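Local coordinates for probable membrane transporter protein MamO (Magnetospirillum magneticum, PDB 5HMA) that promotes magnetite nucleation inside magnetosomes, binds transition metal ions through an inactive trypsin-like domain, and helps activate the MamE protease, at residues R106-A111 / Y143-T148; P7-V12 / F102-N107; R58-Q63 / M78-K83; H135-D140 / T177-V182; A26-N31 / F87-V92. One frame throughout, in Å; residues are numbered along the deposited sequence.

Interaction 1: residues R106-A111 / Y143-T148; sequences RNMAGA and YSWEQT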
# COMPACT_ATOMS: atom_id res chain seq x y z
N ARG A 106 2.20 8.42 -0.91
CA ARG A 106 2.66 9.51 -1.76
C ARG A 106 1.44 10.27 -2.24
O ARG A 106 0.43 9.67 -2.63
CB ARG A 106 3.51 9.01 -2.96
CG ARG A 106 4.72 8.16 -2.56
CD ARG A 106 5.89 8.28 -3.53
NE ARG A 106 6.80 9.35 -3.17
CZ ARG A 106 7.92 9.21 -2.46
NH1 ARG A 106 8.27 8.02 -1.99
NH2 ARG A 106 8.67 10.26 -2.20
N ASN A 107 1.53 11.59 -2.21
CA ASN A 107 0.40 12.40 -2.60
C ASN A 107 0.33 12.58 -4.12
O ASN A 107 1.12 12.00 -4.88
CB ASN A 107 0.43 13.75 -1.86
CG ASN A 107 1.59 14.63 -2.27
OD1 ASN A 107 2.25 14.41 -3.29
ND2 ASN A 107 1.84 15.66 -1.48
N MET A 108 -0.62 13.39 -4.56
CA MET A 108 -0.92 13.58 -5.97
C MET A 108 0.22 14.25 -6.73
O MET A 108 0.24 14.25 -7.96
CB MET A 108 -2.21 14.40 -6.11
CG MET A 108 -2.86 14.39 -7.47
SD MET A 108 -4.62 14.04 -7.33
CE MET A 108 -5.11 15.22 -6.07
N ALA A 109 1.18 14.83 -5.99
CA ALA A 109 2.34 15.47 -6.60
C ALA A 109 3.61 14.60 -6.49
O ALA A 109 4.68 15.01 -6.94
CB ALA A 109 2.60 16.83 -5.97
N GLY A 110 3.49 13.42 -5.90
CA GLY A 110 4.63 12.53 -5.74
C GLY A 110 5.41 12.70 -4.45
O GLY A 110 6.39 11.99 -4.21
N ALA A 111 4.98 13.65 -3.62
CA ALA A 111 5.64 13.87 -2.34
C ALA A 111 5.30 12.76 -1.37
O ALA A 111 4.19 12.21 -1.41
CB ALA A 111 5.25 15.23 -1.76
N TYR A 143 -4.68 8.69 7.96
CA TYR A 143 -5.49 9.90 8.11
C TYR A 143 -6.01 10.43 6.76
O TYR A 143 -6.90 11.29 6.72
CB TYR A 143 -4.69 11.00 8.83
CG TYR A 143 -3.60 11.62 7.97
CD1 TYR A 143 -2.38 10.96 7.77
CD2 TYR A 143 -3.78 12.85 7.36
CE1 TYR A 143 -1.39 11.51 6.96
CE2 TYR A 143 -2.79 13.42 6.56
CZ TYR A 143 -1.60 12.75 6.37
OH TYR A 143 -0.62 13.32 5.57
N SER A 144 -5.45 9.94 5.65
CA SER A 144 -5.78 10.49 4.34
C SER A 144 -6.09 9.41 3.30
O SER A 144 -5.45 8.37 3.27
CB SER A 144 -4.64 11.37 3.82
OG SER A 144 -4.80 11.69 2.43
N TRP A 145 -7.07 9.69 2.44
CA TRP A 145 -7.38 8.81 1.32
C TRP A 145 -6.14 8.51 0.47
O TRP A 145 -6.04 7.45 -0.13
CB TRP A 145 -8.48 9.44 0.46
CG TRP A 145 -8.07 10.68 -0.24
CD1 TRP A 145 -8.14 11.95 0.24
CD2 TRP A 145 -7.54 10.78 -1.57
NE1 TRP A 145 -7.69 12.84 -0.70
CE2 TRP A 145 -7.31 12.15 -1.82
CE3 TRP A 145 -7.23 9.85 -2.57
CZ2 TRP A 145 -6.79 12.61 -3.03
CZ3 TRP A 145 -6.71 10.31 -3.77
CH2 TRP A 145 -6.49 11.68 -3.99
N GLU A 146 -5.17 9.43 0.46
CA GLU A 146 -3.97 9.23 -0.35
C GLU A 146 -3.05 8.15 0.19
O GLU A 146 -2.19 7.65 -0.53
CB GLU A 146 -3.21 10.55 -0.47
CG GLU A 146 -4.11 11.67 -0.95
CD GLU A 146 -3.35 12.89 -1.39
OE1 GLU A 146 -3.17 13.06 -2.62
OE2 GLU A 146 -2.94 13.67 -0.50
N GLN A 147 -3.24 7.76 1.44
CA GLN A 147 -2.41 6.72 2.05
C GLN A 147 -2.91 5.34 1.68
O GLN A 147 -2.25 4.33 1.93
CB GLN A 147 -2.38 6.86 3.58
CG GLN A 147 -1.59 8.04 4.09
CD GLN A 147 -1.83 8.26 5.57
OE1 GLN A 147 -2.97 8.48 5.99
NE2 GLN A 147 -0.77 8.19 6.37
N THR A 148 -4.10 5.29 1.10
CA THR A 148 -4.71 4.01 0.74
C THR A 148 -3.80 3.26 -0.22
O THR A 148 -3.29 3.85 -1.17
CB THR A 148 -6.10 4.23 0.13
OG1 THR A 148 -7.00 4.64 1.17
CG2 THR A 148 -6.62 2.97 -0.52
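R106 and the two residues after it pass E146 where strand 100-106 gives way to a type I beta turn, N107 to G110. In this chymotrypsin-like fold E146 sits on the loop whose T148 probably occupies the place of the serine nucleophile of active relatives. R106 points CB away from that loop, and its backbone O is what comes near E146. At N107, chi1 of 67° sets CG between the backbone N and the carbonyl carbon, which folds the amide back into its own turn. N107 CB lies 3.6 Å from E146 OE2. Next, M108 N makes a weak, bent bond to E146 OE1 (3.2 Å, 126° at the hydrogen). The glutamate chain gets there extended, its CG lying 3.3 Å above the centre of the W145 ring. M108 is bent at both chi2 and chi3 and brings CE to the edge of that indole, 4.3 Å from W145 CH2. A109 N and A111 N then bond N107 OD1 from opposite faces of the amide plane; with A109 this is an Asx turn. Between them, R106 NE donates to G110 O at 2.9 Å, the oxygen lying nearly in the guanidinium plane.

Interaction 2: residues P7-V12 / F102-N107; sequences PAVVGV and FAFGRN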
# COMPACT_ATOMS: atom_id res chain seq x y z
N PRO A 7 11.75 5.03 -0.25
CA PRO A 7 12.02 4.62 -1.64
C PRO A 7 11.11 3.49 -2.12
O PRO A 7 10.82 3.42 -3.32
CB PRO A 7 13.47 4.15 -1.60
CG PRO A 7 14.10 4.98 -0.49
CD PRO A 7 12.99 5.07 0.56
N ALA A 8 10.63 2.65 -1.21
CA ALA A 8 9.74 1.54 -1.57
C ALA A 8 8.25 1.93 -1.49
O ALA A 8 7.38 1.07 -1.61
CB ALA A 8 10.03 0.32 -0.66
N VAL A 9 7.98 3.22 -1.28
CA VAL A 9 6.61 3.74 -1.22
C VAL A 9 6.33 4.45 -2.53
O VAL A 9 7.04 5.42 -2.87
CB VAL A 9 6.40 4.69 -0.03
CG1 VAL A 9 4.94 5.18 0.04
CG2 VAL A 9 6.82 4.02 1.26
N VAL A 10 5.34 3.97 -3.28
CA VAL A 10 5.09 4.51 -4.62
C VAL A 10 3.70 5.10 -4.72
O VAL A 10 2.83 4.84 -3.88
CB VAL A 10 5.25 3.43 -5.72
CG1 VAL A 10 6.69 2.92 -5.81
CG2 VAL A 10 4.25 2.27 -5.51
N GLY A 11 3.48 5.90 -5.77
CA GLY A 11 2.14 6.35 -6.10
C GLY A 11 1.59 5.44 -7.20
O GLY A 11 2.35 4.96 -8.05
N VAL A 12 0.28 5.21 -7.20
CA VAL A 12 -0.36 4.43 -8.24
C VAL A 12 -1.48 5.25 -8.88
O VAL A 12 -2.23 5.92 -8.18
CB VAL A 12 -0.91 3.10 -7.66
CG1 VAL A 12 -1.63 2.33 -8.74
CG2 VAL A 12 0.22 2.26 -7.05
N PHE A 102 3.67 3.07 11.50
CA PHE A 102 3.89 4.23 10.64
C PHE A 102 3.28 3.94 9.29
O PHE A 102 3.54 2.90 8.69
CB PHE A 102 5.39 4.53 10.50
CG PHE A 102 6.09 4.71 11.82
CD1 PHE A 102 6.44 3.60 12.59
CD2 PHE A 102 6.38 5.98 12.31
CE1 PHE A 102 7.07 3.76 13.82
CE2 PHE A 102 7.02 6.15 13.53
CZ PHE A 102 7.36 5.03 14.29
N ALA A 103 2.43 4.85 8.83
CA ALA A 103 1.74 4.66 7.56
C ALA A 103 2.33 5.61 6.54
O ALA A 103 2.33 6.83 6.73
CB ALA A 103 0.25 4.89 7.74
N PHE A 104 2.86 5.05 5.46
CA PHE A 104 3.53 5.84 4.42
C PHE A 104 2.67 5.90 3.16
O PHE A 104 1.96 4.94 2.84
CB PHE A 104 4.90 5.23 4.07
CG PHE A 104 5.98 5.46 5.10
CD1 PHE A 104 6.05 4.66 6.24
CD2 PHE A 104 6.94 6.43 4.91
CE1 PHE A 104 7.06 4.85 7.18
CE2 PHE A 104 7.96 6.63 5.84
CZ PHE A 104 8.01 5.84 6.98
N GLY A 105 2.76 7.00 2.42
CA GLY A 105 2.09 7.12 1.14
C GLY A 105 2.77 8.16 0.26
O GLY A 105 3.81 8.71 0.64
N ARG A 106 2.20 8.42 -0.91
CA ARG A 106 2.66 9.51 -1.76
C ARG A 106 1.44 10.27 -2.24
O ARG A 106 0.43 9.67 -2.63
CB ARG A 106 3.51 9.01 -2.96
CG ARG A 106 4.72 8.16 -2.56
CD ARG A 106 5.89 8.28 -3.53
NE ARG A 106 6.80 9.35 -3.17
CZ ARG A 106 7.92 9.21 -2.46
NH1 ARG A 106 8.27 8.02 -1.99
NH2 ARG A 106 8.67 10.26 -2.20
N ASN A 107 1.53 11.59 -2.21
CA ASN A 107 0.40 12.40 -2.60
C ASN A 107 0.33 12.58 -4.12
O ASN A 107 1.12 12.00 -4.88
CB ASN A 107 0.43 13.75 -1.86
CG ASN A 107 1.59 14.63 -2.27
OD1 ASN A 107 2.25 14.41 -3.29
ND2 ASN A 107 1.84 15.66 -1.48
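With chi1 at -178°, V9 swings CG1 to the far side of its backbone N and sets it on the G105 backbone, 3.6 Å from G105 CA. The same rotation sends V9 CG2 to F104, where it meets CB at 3.6 Å. The two side chains cross at about a right angle. F104 chi1, with CG anti to the carbonyl carbon, carries the ring off past the valine, so the benzyl carbon CB does most of the touching. R106 CG and CD lie beside the V9 carbonyl, and a bend at chi3 (90°) turns the guanidinium back to it. R106 NH1 then donates to V9 O at 3.0 Å in a fairly straight bond, tilted somewhat from the carbonyl plane, with the oxygen at the edge of the guanidinium. R106 CD also lies 3.2 Å from V9 O.

The two strands belong to different sheets of the double-barrel chymotrypsin fold: 9-12 to the six-stranded barrel, 102-106 to the second sheet. The axes of these short strand segments come within 5.7 Å and cross at -47°, and the single hydrogen bond from one segment to the other is that of the arginine. G11 brings bare backbone beside the arginine stem, its N 4.1 Å from R106 CD. R106 is buried, and since NE is taken by G110 O, its charge is probably eased by two carbonyl dipoles. Beyond the pair, V9 packs on P151 and F104 on V153, both of strand 151-153, while V10 packs on V49 and V51.

Interaction 3: residues R58-Q63 / M78-K83; sequences RRFPAQ and MQTTEK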
# COMPACT_ATOMS: atom_id res chain seq x y z
N ARG A 58 9.89 9.10 -11.45
CA ARG A 58 9.88 8.31 -12.68
C ARG A 58 8.63 7.43 -12.74
O ARG A 58 8.18 6.89 -11.73
CB ARG A 58 11.14 7.44 -12.78
CG ARG A 58 12.36 8.26 -13.16
CD ARG A 58 13.50 7.40 -13.67
NE ARG A 58 13.10 6.53 -14.77
CZ ARG A 58 13.91 5.61 -15.29
NH1 ARG A 58 15.13 5.46 -14.79
NH2 ARG A 58 13.51 4.83 -16.29
N ARG A 59 8.06 7.31 -13.93
CA ARG A 59 6.83 6.53 -14.08
C ARG A 59 7.10 5.25 -14.82
O ARG A 59 7.90 5.21 -15.75
CB ARG A 59 5.76 7.35 -14.80
CG ARG A 59 5.31 8.51 -13.94
CD ARG A 59 4.28 9.35 -14.62
NE ARG A 59 2.99 8.68 -14.72
CZ ARG A 59 1.92 9.26 -15.26
NH1 ARG A 59 2.02 10.51 -15.71
NH2 ARG A 59 0.77 8.60 -15.34
N PHE A 60 6.44 4.18 -14.40
CA PHE A 60 6.55 2.90 -15.08
C PHE A 60 5.16 2.32 -15.26
O PHE A 60 4.36 2.34 -14.32
CB PHE A 60 7.41 1.91 -14.27
CG PHE A 60 8.78 2.43 -13.95
CD1 PHE A 60 9.83 2.27 -14.84
CD2 PHE A 60 9.01 3.12 -12.76
CE1 PHE A 60 11.10 2.75 -14.55
CE2 PHE A 60 10.27 3.62 -12.46
CZ PHE A 60 11.32 3.43 -13.35
N PRO A 61 4.87 1.83 -16.47
CA PRO A 61 3.60 1.11 -16.66
C PRO A 61 3.57 -0.17 -15.81
O PRO A 61 4.60 -0.78 -15.54
CB PRO A 61 3.59 0.78 -18.17
CG PRO A 61 4.97 1.02 -18.66
CD PRO A 61 5.69 1.91 -17.70
N ALA A 62 2.38 -0.56 -15.36
CA ALA A 62 2.27 -1.77 -14.58
C ALA A 62 1.07 -2.58 -15.03
O ALA A 62 0.07 -2.03 -15.47
CB ALA A 62 2.17 -1.45 -13.09
N GLN A 63 1.21 -3.90 -14.95
CA GLN A 63 0.10 -4.80 -15.20
C GLN A 63 -0.29 -5.45 -13.89
O GLN A 63 0.54 -5.63 -13.00
CB GLN A 63 0.48 -5.88 -16.23
CG GLN A 63 0.98 -5.35 -17.57
CD GLN A 63 -0.04 -4.49 -18.29
OE1 GLN A 63 -1.22 -4.85 -18.38
NE2 GLN A 63 0.40 -3.34 -18.80
N MET A 78 5.67 -3.81 -12.49
CA MET A 78 6.15 -2.75 -13.36
C MET A 78 6.86 -3.34 -14.58
O MET A 78 7.64 -4.30 -14.46
CB MET A 78 7.07 -1.80 -12.59
CG MET A 78 6.35 -1.03 -11.49
SD MET A 78 7.33 0.25 -10.65
CE MET A 78 8.21 -0.73 -9.43
N GLN A 79 6.56 -2.79 -15.76
CA GLN A 79 7.21 -3.21 -16.99
C GLN A 79 8.47 -2.37 -17.17
O GLN A 79 8.40 -1.25 -17.67
CB GLN A 79 6.29 -3.03 -18.20
CG GLN A 79 4.89 -3.55 -17.98
CD GLN A 79 4.85 -5.04 -17.83
OE1 GLN A 79 4.60 -5.57 -16.74
NE2 GLN A 79 5.10 -5.75 -18.93
N THR A 80 9.61 -2.91 -16.77
CA THR A 80 10.86 -2.16 -16.79
C THR A 80 12.05 -3.10 -16.71
O THR A 80 11.92 -4.19 -16.17
CB THR A 80 10.93 -1.15 -15.61
OG1 THR A 80 12.20 -0.48 -15.62
CG2 THR A 80 10.77 -1.90 -14.30
N THR A 81 13.19 -2.69 -17.24
CA THR A 81 14.43 -3.44 -17.00
C THR A 81 15.11 -3.03 -15.69
O THR A 81 16.14 -3.57 -15.32
CB THR A 81 15.43 -3.26 -18.14
OG1 THR A 81 15.52 -1.87 -18.46
CG2 THR A 81 14.98 -4.02 -19.36
N GLU A 82 14.54 -2.06 -14.98
CA GLU A 82 15.22 -1.54 -13.80
C GLU A 82 14.97 -2.35 -12.52
O GLU A 82 13.96 -3.03 -12.38
CB GLU A 82 14.83 -0.08 -13.58
CG GLU A 82 16.05 0.82 -13.64
CD GLU A 82 15.95 1.88 -14.68
OE1 GLU A 82 16.94 2.61 -14.86
OE2 GLU A 82 14.89 1.99 -15.32
N LYS A 83 15.91 -2.26 -11.58
CA LYS A 83 15.79 -2.90 -10.28
C LYS A 83 15.36 -1.89 -9.21
O LYS A 83 15.60 -0.69 -9.35
CB LYS A 83 17.12 -3.55 -9.88
CG LYS A 83 17.37 -4.97 -10.43
CD LYS A 83 17.02 -5.15 -11.89
CE LYS A 83 17.59 -6.47 -12.42
NZ LYS A 83 16.77 -7.04 -13.52
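A62 and M78 face each other as an antiparallel, non-hydrogen-bonded pair, their CA atoms 4.2 Å apart. One residue further out, Q79 N donates to P61 O at 2.8 Å, almost straight at 170°, and M78 CA adds a C-H...O contact to the same oxygen. Past Q79 the second chain leaves strand pairing, but its side chains still return to strand 58-63.

F60 collects most of them. M78 has CG anti to its carbonyl carbon and is extended at chi2, which carries SD into an oblique Met-aromatic contact 4.9 Å from the F60 ring centroid, 51° off the normal. T80 OG1 lies 3.6 Å from F60 CE1 and also accepts from E82 N, closing an ST turn. This is the open end of the hairpin made by strands 58-68 and 73-78 in the six-stranded barrel of the chymotrypsin-like fold, where the chain departs for the second barrel. F84, from that departing loop, meets the F60 ring edge-to-face.

Outermost, R58 and E82 form a salt bridge whose two hydrogen bonds are both weak: R58 NH1 to E82 OE1 at 3.4 Å and NH2 to OE2 at 3.3 Å. Guanidinium and carboxylate stand 82° apart, crossed and not paired side by side. F60 CZ lies 3.6 Å off one face of the R58 guanidinium, toward its rim. With an alanine at F60, M78 SD and T80 would probably lose the ring they rest on, and the R58 guanidinium the surface on one face. E82 OE2 lies near the ring plane at its edge, facing CE1.

Interaction 4: residues H135-D140 / T177-V182; sequences HLLRSD and TVPAQV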
# COMPACT_ATOMS: atom_id res chain seq x y z
N HIS A 135 -10.87 -9.44 9.77
CA HIS A 135 -9.57 -9.57 10.45
C HIS A 135 -8.55 -8.54 9.99
O HIS A 135 -7.38 -8.86 9.76
CB HIS A 135 -9.03 -10.99 10.25
CG HIS A 135 -10.00 -12.06 10.65
ND1 HIS A 135 -10.81 -12.71 9.73
CD2 HIS A 135 -10.31 -12.59 11.86
CE1 HIS A 135 -11.56 -13.59 10.36
NE2 HIS A 135 -11.28 -13.53 11.65
N LEU A 136 -8.99 -7.30 9.86
CA LEU A 136 -8.10 -6.18 9.57
C LEU A 136 -7.57 -5.56 10.86
O LEU A 136 -8.15 -5.75 11.94
CB LEU A 136 -8.82 -5.11 8.76
CG LEU A 136 -9.36 -5.57 7.41
CD1 LEU A 136 -10.32 -4.55 6.86
CD2 LEU A 136 -8.21 -5.78 6.45
N LEU A 137 -6.47 -4.82 10.75
CA LEU A 137 -6.02 -3.95 11.82
C LEU A 137 -6.73 -2.60 11.75
O LEU A 137 -7.19 -2.19 10.68
CB LEU A 137 -4.52 -3.72 11.73
CG LEU A 137 -3.63 -4.95 11.59
CD1 LEU A 137 -2.20 -4.52 11.31
CD2 LEU A 137 -3.71 -5.81 12.85
N ARG A 138 -6.80 -1.91 12.88
CA ARG A 138 -7.14 -0.49 12.86
C ARG A 138 -6.06 0.32 13.54
O ARG A 138 -5.55 -0.06 14.59
CB ARG A 138 -8.47 -0.24 13.56
CG ARG A 138 -9.62 -0.81 12.79
CD ARG A 138 -10.91 -0.34 13.37
NE ARG A 138 -11.13 1.08 13.12
CZ ARG A 138 -12.28 1.69 13.37
NH1 ARG A 138 -12.43 2.98 13.12
NH2 ARG A 138 -13.28 0.98 13.86
N SER A 139 -5.72 1.45 12.93
CA SER A 139 -4.78 2.37 13.54
C SER A 139 -5.10 3.80 13.11
O SER A 139 -5.65 4.04 12.04
CB SER A 139 -3.34 2.02 13.15
OG SER A 139 -3.00 2.69 11.95
N ASP A 140 -4.73 4.74 13.97
CA ASP A 140 -4.92 6.15 13.65
C ASP A 140 -3.75 6.72 12.86
O ASP A 140 -3.62 7.94 12.73
CB ASP A 140 -5.15 6.95 14.94
CG ASP A 140 -4.23 6.52 16.08
OD1 ASP A 140 -3.09 6.11 15.81
OD2 ASP A 140 -4.66 6.59 17.25
N THR A 177 -6.03 -1.68 8.01
CA THR A 177 -4.82 -2.27 7.44
C THR A 177 -4.98 -3.77 7.22
O THR A 177 -5.33 -4.51 8.14
CB THR A 177 -3.58 -2.06 8.34
OG1 THR A 177 -3.37 -0.66 8.58
CG2 THR A 177 -2.35 -2.64 7.66
N VAL A 178 -4.72 -4.20 5.98
CA VAL A 178 -4.63 -5.62 5.65
C VAL A 178 -3.28 -6.16 6.13
O VAL A 178 -2.24 -5.69 5.69
CB VAL A 178 -4.78 -5.86 4.15
CG1 VAL A 178 -4.82 -7.36 3.86
CG2 VAL A 178 -6.01 -5.13 3.60
N PRO A 179 -3.29 -7.15 7.05
CA PRO A 179 -2.02 -7.69 7.56
C PRO A 179 -1.12 -8.25 6.45
O PRO A 179 -1.62 -8.86 5.51
CB PRO A 179 -2.47 -8.81 8.51
CG PRO A 179 -3.83 -8.40 8.94
CD PRO A 179 -4.45 -7.71 7.74
N ALA A 180 0.19 -8.04 6.57
CA ALA A 180 1.11 -8.44 5.51
C ALA A 180 1.13 -9.95 5.27
O ALA A 180 1.46 -10.40 4.18
CB ALA A 180 2.51 -7.94 5.81
N GLN A 181 0.76 -10.73 6.29
CA GLN A 181 0.74 -12.19 6.15
C GLN A 181 -0.23 -12.64 5.06
O GLN A 181 -0.05 -13.68 4.42
CB GLN A 181 0.39 -12.86 7.48
CG GLN A 181 0.40 -14.39 7.44
CD GLN A 181 1.70 -14.96 6.88
OE1 GLN A 181 2.79 -14.40 7.08
NE2 GLN A 181 1.60 -16.09 6.19
N VAL A 182 -1.27 -11.84 4.85
CA VAL A 182 -2.26 -12.09 3.81
C VAL A 182 -1.57 -12.10 2.44
O VAL A 182 -1.88 -12.93 1.58
CB VAL A 182 -3.40 -11.06 3.87
CG1 VAL A 182 -4.14 -10.97 2.55
CG2 VAL A 182 -4.34 -11.39 5.03
O HOH W 1 -4.64 1.31 10.09
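L137 and T177 lie on the same face of the sheet, their CB atoms 3.9 Å apart. T177 chi1 of -57° puts the methyl CG2 opposite the backbone N, against L137 CD1, and turns OG1 the other way. On the other face, L136 reaches over with CD2 to V178 CG2 at 3.7 Å. The P179 ring closes the end of this apolar patch: its CG lies against L137 CG and 3.7 Å from H135 O.

Between the two faces runs the backbone pairing, an antiparallel hydrogen-bonded pair. L137 N gives to T177 O at 2.9 Å, and T177 N returns to L137 O at 3.0 Å with a more bent geometry.

At the polar edge, a water donates to T177 OG1 and also bonds S139 OG, each at 2.8 Å, so it links the strands where their side chains no longer meet. T177 OG1 is held as well by N163 OD1 of strand 159-167.

Strand 131-139 and strand 173-179 are neighbours in the second sheet of the chymotrypsin-like fold. P179 ends the latter and leads into helix 180-185. V178 lies about 4 Å, side chain to side chain, from H71, and V182 O bonds H186 ND1; these two histidines bind the nickel ion, so this strand pair stands beside the metal site, at the end from which helix 180-185 departs.

Interaction 5: residues A26-N31 / F87-V92; sequences AIVGTN and FRMADV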
# COMPACT_ATOMS: atom_id res chain seq x y z
N ALA A 26 3.22 -0.36 -2.36
CA ALA A 26 4.46 -0.80 -1.70
C ALA A 26 5.25 -1.70 -2.65
O ALA A 26 4.71 -2.67 -3.17
CB ALA A 26 4.14 -1.55 -0.38
N ILE A 27 6.53 -1.38 -2.87
CA ILE A 27 7.37 -2.25 -3.70
C ILE A 27 7.80 -3.44 -2.88
O ILE A 27 8.40 -3.28 -1.81
CB ILE A 27 8.61 -1.52 -4.26
CG1 ILE A 27 8.23 -0.18 -4.90
CG2 ILE A 27 9.32 -2.40 -5.29
CD1 ILE A 27 9.42 0.47 -5.61
N VAL A 28 7.52 -4.65 -3.36
CA VAL A 28 7.83 -5.83 -2.56
C VAL A 28 8.76 -6.80 -3.29
O VAL A 28 9.06 -7.89 -2.78
CB VAL A 28 6.53 -6.51 -2.11
CG1 VAL A 28 5.75 -5.57 -1.18
CG2 VAL A 28 5.68 -6.90 -3.32
N GLY A 29 9.26 -6.39 -4.45
CA GLY A 29 10.19 -7.25 -5.18
C GLY A 29 11.16 -6.44 -6.02
O GLY A 29 10.81 -5.39 -6.57
N THR A 30 12.39 -6.94 -6.12
CA THR A 30 13.45 -6.18 -6.77
C THR A 30 13.12 -5.91 -8.25
O THR A 30 13.46 -4.85 -8.77
CB THR A 30 14.80 -6.92 -6.63
OG1 THR A 30 15.80 -6.24 -7.40
CG2 THR A 30 14.70 -8.34 -7.11
N ASN A 31 12.41 -6.82 -8.91
CA ASN A 31 12.09 -6.61 -10.33
C ASN A 31 10.80 -5.86 -10.55
O ASN A 31 10.23 -5.92 -11.63
CB ASN A 31 12.03 -7.93 -11.08
CG ASN A 31 13.37 -8.60 -11.17
OD1 ASN A 31 14.26 -8.13 -11.89
ND2 ASN A 31 13.54 -9.70 -10.45
N PHE A 87 10.53 -3.63 0.05
CA PHE A 87 10.31 -4.37 1.29
C PHE A 87 10.70 -5.84 1.14
O PHE A 87 10.33 -6.48 0.16
CB PHE A 87 8.84 -4.25 1.72
CG PHE A 87 8.47 -2.88 2.20
CD1 PHE A 87 8.88 -2.44 3.47
CD2 PHE A 87 7.74 -2.01 1.40
CE1 PHE A 87 8.56 -1.17 3.93
CE2 PHE A 87 7.41 -0.72 1.85
CZ PHE A 87 7.82 -0.30 3.12
N ARG A 88 11.44 -6.37 2.10
CA ARG A 88 11.75 -7.79 2.09
C ARG A 88 10.60 -8.59 2.69
O ARG A 88 10.29 -8.43 3.88
CB ARG A 88 13.03 -8.08 2.88
CG ARG A 88 14.26 -7.32 2.44
CD ARG A 88 15.47 -7.83 3.22
NE ARG A 88 15.64 -9.27 3.05
CZ ARG A 88 16.05 -10.10 4.00
NH1 ARG A 88 16.34 -9.64 5.21
NH2 ARG A 88 16.17 -11.40 3.75
N MET A 89 9.99 -9.46 1.90
CA MET A 89 8.84 -10.23 2.37
C MET A 89 9.19 -11.20 3.50
O MET A 89 8.34 -11.53 4.33
CB MET A 89 8.20 -11.00 1.21
CG MET A 89 7.57 -10.08 0.16
SD MET A 89 6.39 -8.91 0.87
CE MET A 89 5.11 -10.06 1.41
N ALA A 90 10.45 -11.64 3.55
CA ALA A 90 10.91 -12.46 4.65
C ALA A 90 10.88 -11.70 5.98
O ALA A 90 10.82 -12.32 7.05
CB ALA A 90 12.32 -12.97 4.37
N ASP A 91 10.93 -10.37 5.93
CA ASP A 91 10.99 -9.54 7.14
C ASP A 91 9.62 -9.09 7.63
O ASP A 91 9.52 -8.33 8.60
CB ASP A 91 11.86 -8.29 6.90
CG ASP A 91 13.33 -8.61 6.77
OD1 ASP A 91 13.72 -9.79 6.98
OD2 ASP A 91 14.10 -7.68 6.47
N VAL A 92 8.58 -9.53 6.94
CA VAL A 92 7.20 -9.19 7.32
C VAL A 92 6.93 -9.57 8.78
O VAL A 92 7.32 -10.65 9.22
CB VAL A 92 6.23 -9.88 6.36
CG1 VAL A 92 4.92 -10.17 7.04
CG2 VAL A 92 6.05 -9.02 5.09
O HOH W 2 10.95 -9.66 -1.10
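F87 N donates to I27 O at 2.8 Å (152° at the hydrogen), tying the loop to strand 23-29. A second tie is indirect: a water donates to V28 O at 3.1 Å and accepts from M89 N at 3.2 Å.

The F87 ring lies alongside the strand, with I27 O at its edge, near its plane, 3.5 Å from F87 CD2, while A26 CB comes in obliquely, 4.0 Å from F87 CE2. M89 lies against V28, its chain curling at chi2 (-54°) to bring SD within 3.8 Å of V28 CB. On the loop, D91 N bonds R88 O in a short 3-10 turn, and R88 and D91 pair through a salt bridge. A serine in place of F87 would probably lose the packing on A26 and open a gap beside P151 and V153, which the ring also touches.

M89 lies in turn on I183 and V184 of helix 180-185. Segment 87-92 belongs to the long link between the two barrels of a trypsin-like protease domain; here it lies against a first-barrel strand, the F87 ring touching A26 of the first barrel and P151 and V153 of the second.

In the fold
Interactions 2, 4 and 5 are buried, interaction 3 partly so, and interaction 1 lies at the surface. Interactions 1 and 2 share R106 and N107, one arginine serving a turn in the first and a strand crossing in the second. Interactions 2, 3 and 5 all reach the six-stranded barrel; A8 O of interaction 2 probably bonds I27 N of interaction 5, and K83 of interaction 3 reaches N31. Interaction 4 belongs to the second sheet and meets interaction 5 through A180 and V92. The chemistry follows depth: methyl groups and backbone bonds inside, with one buried arginine in interaction 2, a water-bridged edge in interactions 4 and 5, and weak carboxylate bonds in interactions 1 and 3.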